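Uncharacterized protein TP-0789 domain-containing protein (PDB 3BUU) is of unknown function but belongs to the LolA superfamily, so it may bind lipid or lipoprotein acyl chains as its periplasmic relatives do. Local coordinates at residues Asp42-Gln47 and Thr61-Glu66; Leu91-Arg96 and Ser141-Lys146. All coordinates share one frame; numbering follows the deposited sequence. Where two conformers were deposited one is given.

Contact 1: residues Asp42-Gln47 and Thr61-Glu66; sequences DLYRYQ and TEPASE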
loop_
_atom_site.group_PDB
_atom_site.type_symbol
_atom_site.label_atom_id
_atom_site.label_comp_id
_atom_site.label_asym_id
_atom_site.label_seq_id
_atom_site.Cartn_x
_atom_site.Cartn_y
_atom_site.Cartn_z
ATOM N N ASP A 42 -9.562 -2.912 -17.068
ATOM C CA ASP A 42 -10.179 -4.117 -16.547
ATOM C C ASP A 42 -9.981 -4.164 -15.024
ATOM O O ASP A 42 -9.058 -3.567 -14.474
ATOM C CB ASP A 42 -9.476 -5.335 -17.134
ATOM C CG ASP A 42 -9.623 -5.448 -18.638
ATOM O OD1 ASP A 42 -10.642 -4.978 -19.203
ATOM O OD2 ASP A 42 -8.702 -6.026 -19.248
ATOM N N LEU A 43 -10.829 -4.881 -14.308
ATOM C CA LEU A 43 -10.652 -4.974 -12.844
ATOM C C LEU A 43 -9.396 -5.837 -12.569
ATOM O O LEU A 43 -9.175 -6.786 -13.297
ATOM C CB LEU A 43 -11.903 -5.632 -12.254
ATOM C CG LEU A 43 -11.847 -6.304 -10.880
ATOM C CD1 LEU A 43 -11.752 -5.319 -9.767
ATOM C CD2 LEU A 43 -13.061 -7.182 -10.648
ATOM N N TYR A 44 -8.591 -5.485 -11.569
ATOM C CA TYR A 44 -7.500 -6.316 -11.116
ATOM C C TYR A 44 -7.841 -6.832 -9.732
ATOM O O TYR A 44 -8.451 -6.112 -8.918
ATOM C CB TYR A 44 -6.197 -5.499 -11.055
ATOM C CG TYR A 44 -5.501 -5.308 -12.394
ATOM C CD1 TYR A 44 -4.296 -5.919 -12.625
ATOM C CD2 TYR A 44 -6.085 -4.596 -13.458
ATOM C CE1 TYR A 44 -3.627 -5.794 -13.838
ATOM C CE2 TYR A 44 -5.437 -4.465 -14.682
ATOM C CZ TYR A 44 -4.209 -5.080 -14.862
ATOM O OH TYR A 44 -3.568 -4.987 -16.084
ATOM N N ARG A 45 -7.472 -8.072 -9.447
ATOM C CA ARG A 45 -7.645 -8.603 -8.098
ATOM C C ARG A 45 -6.400 -9.337 -7.679
ATOM O O ARG A 45 -5.735 -9.969 -8.532
ATOM C CB ARG A 45 -8.841 -9.563 -8.045
ATOM C CG ARG A 45 -10.205 -8.961 -8.292
ATOM C CD ARG A 45 -11.263 -9.987 -7.882
ATOM N NE ARG A 45 -12.590 -9.654 -8.376
ATOM C CZ ARG A 45 -13.501 -9.012 -7.654
ATOM N NH1 ARG A 45 -13.208 -8.609 -6.424
ATOM N NH2 ARG A 45 -14.698 -8.748 -8.161
ATOM N N TYR A 46 -6.103 -9.250 -6.380
ATOM C CA TYR A 46 -4.898 -9.822 -5.811
ATOM C C TYR A 46 -5.207 -10.499 -4.504
ATOM O O TYR A 46 -6.088 -10.076 -3.767
ATOM C CB TYR A 46 -3.870 -8.722 -5.487
ATOM C CG TYR A 46 -3.477 -7.903 -6.697
ATOM C CD1 TYR A 46 -2.383 -8.231 -7.461
ATOM C CD2 TYR A 46 -4.225 -6.776 -7.077
ATOM C CE1 TYR A 46 -2.037 -7.484 -8.571
ATOM C CE2 TYR A 46 -3.858 -6.022 -8.181
ATOM C CZ TYR A 46 -2.786 -6.381 -8.910
ATOM O OH TYR A 46 -2.439 -5.638 -10.013
ATOM N N GLN A 47 -4.428 -11.521 -4.177
ATOM C CA GLN A 47 -4.377 -12.044 -2.832
ATOM C C GLN A 47 -3.026 -11.654 -2.267
ATOM O O GLN A 47 -1.997 -11.877 -2.912
ATOM C CB GLN A 47 -4.499 -13.570 -2.812
ATOM C CG GLN A 47 -4.415 -14.079 -1.343
ATOM C CD GLN A 47 -4.163 -15.561 -1.187
ATOM O OE1 GLN A 47 -3.016 -16.009 -1.227
ATOM N NE2 GLN A 47 -5.217 -16.318 -0.944
ATOM N N THR A 61 -4.941 -12.518 -9.347
ATOM C CA THR A 61 -5.949 -13.494 -9.666
ATOM C C THR A 61 -6.785 -13.086 -10.897
ATOM O O THR A 61 -7.385 -13.946 -11.533
ATOM C CB THR A 61 -6.851 -13.769 -8.443
ATOM O OG1 THR A 61 -7.499 -12.569 -8.050
ATOM C CG2 THR A 61 -6.082 -14.331 -7.244
ATOM N N GLU A 62 -6.885 -11.799 -11.205
ATOM C CA GLU A 62 -7.579 -11.338 -12.418
ATOM C C GLU A 62 -6.909 -10.010 -12.779
ATOM O O GLU A 62 -6.430 -9.318 -11.877
ATOM C CB GLU A 62 -9.110 -11.144 -12.198
ATOM C CG GLU A 62 -9.830 -12.234 -11.364
ATOM C CD GLU A 62 -11.170 -11.813 -10.762
ATOM O OE1 GLU A 62 -11.571 -10.640 -10.916
ATOM O OE2 GLU A 62 -11.815 -12.669 -10.112
ATOM N N PRO A 63 -6.898 -9.619 -14.070
ATOM C CA PRO A 63 -7.555 -10.314 -15.221
ATOM C C PRO A 63 -6.817 -11.568 -15.658
ATOM O O PRO A 63 -5.669 -11.758 -15.291
ATOM C CB PRO A 63 -7.529 -9.283 -16.329
ATOM C CG PRO A 63 -6.648 -8.208 -15.926
ATOM C CD PRO A 63 -6.217 -8.384 -14.489
ATOM N N ALA A 64 -7.502 -12.411 -16.433
ATOM C CA ALA A 64 -6.967 -13.694 -16.885
ATOM C C ALA A 64 -5.633 -13.564 -17.596
ATOM O O ALA A 64 -4.773 -14.443 -17.454
ATOM C CB ALA A 64 -7.945 -14.359 -17.780
ATOM N N SER A 65 -5.436 -12.454 -18.317
ATOM C CA SER A 65 -4.186 -12.247 -19.076
ATOM C C SER A 65 -2.975 -12.159 -18.144
ATOM O O SER A 65 -1.840 -12.376 -18.582
ATOM C CB SER A 65 -4.258 -10.994 -19.976
ATOM O OG SER A 65 -4.600 -9.823 -19.246
ATOM N N GLU A 66 -3.209 -11.825 -16.873
ATOM C CA GLU A 66 -2.138 -11.587 -15.886
ATOM C C GLU A 66 -2.120 -12.611 -14.763
ATOM O O GLU A 66 -1.156 -12.661 -13.987
ATOM C CB GLU A 66 -2.227 -10.170 -15.270
ATOM C CG GLU A 66 -2.661 -9.053 -16.226
ATOM C CD GLU A 66 -1.532 -8.114 -16.594
ATOM O OE1 GLU A 66 -0.811 -7.661 -15.678
ATOM O OE2 GLU A 66 -1.376 -7.822 -17.800
#
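Arg45 and Glu62 both place CG anti to their carbonyl carbons (chi1 -65° in Arg45) and run extended from there; with CG beside the backbone N in each, the two chains run alongside one another on the same face of the hairpin, which brings the carboxylate to the guanidinium edge. In the conformer given, a salt bridge joins Arg45 NE to Glu62 OE1 at 2.9 Å, but the planes stand 84° apart and the N-H is poorly aimed, so the hydrogen-bond part is weak; Glu62 has a second deposited conformer, and the bridge may not be permanent. The backbones of Arg45 and Glu62 form an antiparallel hydrogen-bonded pair: Arg45 N donates to Glu62 O at 2.9 Å, and Arg45 O takes the nearly straight bond from Thr61 N at 2.8 Å. The same oxygen also receives weak bonds from Glu62 N and Thr61 OG1. On the other face of strand 39-51, Pro63, which follows a cis peptide bond, sets its CD over the centre of the Tyr44 ring, 3.6 Å from the centroid and 8° off the normal, a clear CH-pi contact. Glu66 OE1 comes to the edge of this ring, 3.8 Å from Tyr44 CE1. Thr61 and Glu62 thus face the single Arg45: a classic beta bulge in the antiparallel hairpin of strands 39-51 and 55-62.

Contact 2: residues Leu91-Arg96 and Ser141-Lys146; sequences LSLSQR and SVTYQK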
loop_
_atom_site.group_PDB
_atom_site.type_symbol
_atom_site.label_atom_id
_atom_site.label_comp_id
_atom_site.label_asym_id
_atom_site.label_seq_id
_atom_site.Cartn_x
_atom_site.Cartn_y
_atom_site.Cartn_z
ATOM N N LEU A 91 11.657 -5.893 -10.082
ATOM C CA LEU A 91 11.007 -4.566 -10.186
ATOM C C LEU A 91 11.184 -3.894 -8.814
ATOM O O LEU A 91 11.541 -4.567 -7.833
ATOM C CB LEU A 91 9.520 -4.634 -10.591
ATOM C CG LEU A 91 9.129 -5.187 -11.982
ATOM C CD1 LEU A 91 7.579 -5.165 -12.129
ATOM C CD2 LEU A 91 9.771 -4.434 -13.151
ATOM N N SER A 92 11.007 -2.590 -8.731
ATOM C CA SER A 92 11.211 -1.891 -7.449
ATOM C C SER A 92 9.864 -1.614 -6.767
ATOM O O SER A 92 8.792 -1.618 -7.417
ATOM C CB SER A 92 11.964 -0.595 -7.678
ATOM O OG SER A 92 11.112 0.377 -8.262
ATOM N N LEU A 93 9.950 -1.280 -5.477
ATOM C CA LEU A 93 8.743 -0.875 -4.771
ATOM C C LEU A 93 8.039 0.326 -5.382
ATOM O O LEU A 93 6.806 0.431 -5.347
ATOM C CB LEU A 93 9.062 -0.542 -3.312
ATOM C CG LEU A 93 9.390 -1.730 -2.424
ATOM C CD1 LEU A 93 9.983 -1.236 -1.130
ATOM C CD2 LEU A 93 8.129 -2.552 -2.135
ATOM N N SER A 94 8.837 1.229 -5.937
ATOM C CA SER A 94 8.308 2.473 -6.460
ATOM C C SER A 94 7.724 2.340 -7.863
ATOM O O SER A 94 7.131 3.296 -8.346
ATOM C CB SER A 94 9.388 3.556 -6.462
ATOM O OG SER A 94 10.340 3.237 -7.461
ATOM N N GLN A 95 7.895 1.182 -8.528
ATOM C CA GLN A 95 7.333 0.969 -9.827
ATOM C C GLN A 95 5.837 0.693 -9.801
ATOM O O GLN A 95 5.254 0.421 -8.763
ATOM C CB GLN A 95 8.126 -0.089 -10.552
ATOM C CG GLN A 95 9.372 0.566 -11.168
ATOM C CD GLN A 95 10.217 -0.391 -11.903
ATOM O OE1 GLN A 95 10.556 -1.467 -11.392
ATOM N NE2 GLN A 95 10.580 -0.012 -13.133
ATOM N N ARG A 96 5.237 0.788 -10.972
ATOM C CA ARG A 96 3.784 0.756 -11.087
ATOM C C ARG A 96 3.277 -0.657 -11.076
ATOM O O ARG A 96 3.784 -1.546 -11.795
ATOM C CB ARG A 96 3.351 1.471 -12.357
ATOM C CG ARG A 96 3.986 2.861 -12.474
ATOM C CD ARG A 96 3.539 3.675 -13.681
ATOM N NE ARG A 96 2.229 4.243 -13.486
ATOM C CZ ARG A 96 2.011 5.408 -12.871
ATOM N NH1 ARG A 96 3.011 6.158 -12.387
ATOM N NH2 ARG A 96 0.788 5.824 -12.750
ATOM N N SER A 141 15.225 3.131 -2.150
ATOM C CA SER A 141 14.502 1.889 -2.454
ATOM C C SER A 141 13.151 1.765 -1.804
ATOM O O SER A 141 12.476 0.781 -2.091
ATOM C CB SER A 141 15.291 0.636 -2.133
ATOM O OG SER A 141 15.537 0.525 -0.742
ATOM N N VAL A 142 12.750 2.723 -0.966
ATOM C CA VAL A 142 11.407 2.677 -0.430
ATOM C C VAL A 142 10.456 3.191 -1.502
ATOM O O VAL A 142 10.861 3.597 -2.620
ATOM C CB VAL A 142 11.220 3.371 0.973
ATOM C CG1 VAL A 142 12.151 2.768 2.002
ATOM C CG2 VAL A 142 11.376 4.883 0.850
ATOM N N THR A 143 9.162 3.106 -1.247
ATOM C CA THR A 143 8.207 3.358 -2.300
ATOM C C THR A 143 8.220 4.811 -2.781
ATOM O O THR A 143 8.086 5.062 -3.983
ATOM C CB THR A 143 6.809 2.877 -1.897
ATOM O OG1 THR A 143 6.894 1.546 -1.379
ATOM C CG2 THR A 143 5.816 2.876 -3.060
ATOM N N TYR A 144 8.336 5.755 -1.830
ATOM C CA TYR A 144 8.332 7.191 -2.125
ATOM C C TYR A 144 9.420 7.904 -1.423
ATOM O O TYR A 144 9.817 7.487 -0.323
ATOM C CB TYR A 144 6.994 7.859 -1.685
ATOM C CG TYR A 144 5.817 7.145 -2.228
ATOM C CD1 TYR A 144 5.400 7.357 -3.538
ATOM C CD2 TYR A 144 5.130 6.212 -1.442
ATOM C CE1 TYR A 144 4.313 6.647 -4.066
ATOM C CE2 TYR A 144 4.041 5.495 -1.958
ATOM C CZ TYR A 144 3.652 5.731 -3.278
ATOM O OH TYR A 144 2.606 5.045 -3.842
ATOM N N GLN A 145 9.849 9.029 -1.990
ATOM C CA GLN A 145 10.799 9.843 -1.269
ATOM C C GLN A 145 10.156 10.711 -0.199
ATOM O O GLN A 145 10.797 11.048 0.801
ATOM C CB GLN A 145 11.706 10.583 -2.230
ATOM C CG GLN A 145 12.614 9.559 -2.972
ATOM C CD GLN A 145 13.356 8.594 -2.026
ATOM O OE1 GLN A 145 12.961 7.410 -1.851
ATOM N NE2 GLN A 145 14.395 9.104 -1.383
ATOM N N LYS A 146 8.919 11.113 -0.407
ATOM C CA LYS A 146 8.221 11.962 0.526
ATOM C C LYS A 146 6.737 11.685 0.449
ATOM O O LYS A 146 6.175 11.602 -0.642
ATOM C CB LYS A 146 8.508 13.464 0.206
ATOM C CG LYS A 146 7.623 14.456 0.896
ATOM C CD LYS A 146 7.944 15.884 0.379
ATOM C CE LYS A 146 6.888 16.864 0.767
ATOM N NZ LYS A 146 7.339 18.235 0.389
HETATM O O HOH W 1 12.409 -1.310 -3.967
HETATM O O HOH W 2 11.573 1.821 -5.073
HETATM O O HOH W 3 6.186 5.279 -6.315
#
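Leu93 and Thr143 account for most of the surface buried here, and the Leu93 side chain runs roughly perpendicular to that of Thr143. Leu93 CB lies 3.6 Å from Thr143 OG1, while its CD1 reaches the backbone of the other loop, 3.3 Å from Ser141 O. Thr143 turns CG2 anti to its own backbone N, which brings that methyl within 3.5 Å of Leu93 O and also over one face of the Tyr144 ring, displaced toward its rim. Replacing Thr143 by a glycine would probably open a gap beside Leu93 and take away the methyl that lies over the Tyr144 ring. Ser94 adds a contact of CB with Thr143 O at 3.2 Å. No direct hydrogen bond joins the loops; three waters do so instead. One lies between Leu93 N, from which it accepts, and Ser141 O (2.8 Å), a second bridges Ser94 N and Val142 O, and the third donates to both Ser94 O and Thr143 O, 3.0 Å from each. Ser92 to Gln95 form a type I turn, closed by Gln95 N to Ser92 O at 3.1 Å. The turn lies between strands 89-91 and 96-98, with Leu93 against Leu78 of strand 77-81, and Thr143 packs on Ala102 of strand 101-102, just ahead of helix 103-107.

The two contacts come in series along the chain, contact 1 closing at Glu66 before contact 2 opens at Leu91. Their centres are 22 Å apart and their nearest atoms about 8 Å, so they do not touch. Contact 1 is local, linking neighbouring strands 39-51 and 55-62 at the surface, about 17 Å from the chain centre. Contact 2 is more central, at about 11 Å: one of its loops follows edge strand 89-91, the other lies between strands 128-137 and 146-152. Strand 96-98, which begins at Arg96, the last residue of segment 91-96, also touches Tyr44 and Tyr46 of contact 1. Contact 1 thus lies within one hairpin, whereas contact 2 brings together, by packing and water bridges, two loops whose flanking strands are far apart in the strand order of the LolA-like fold.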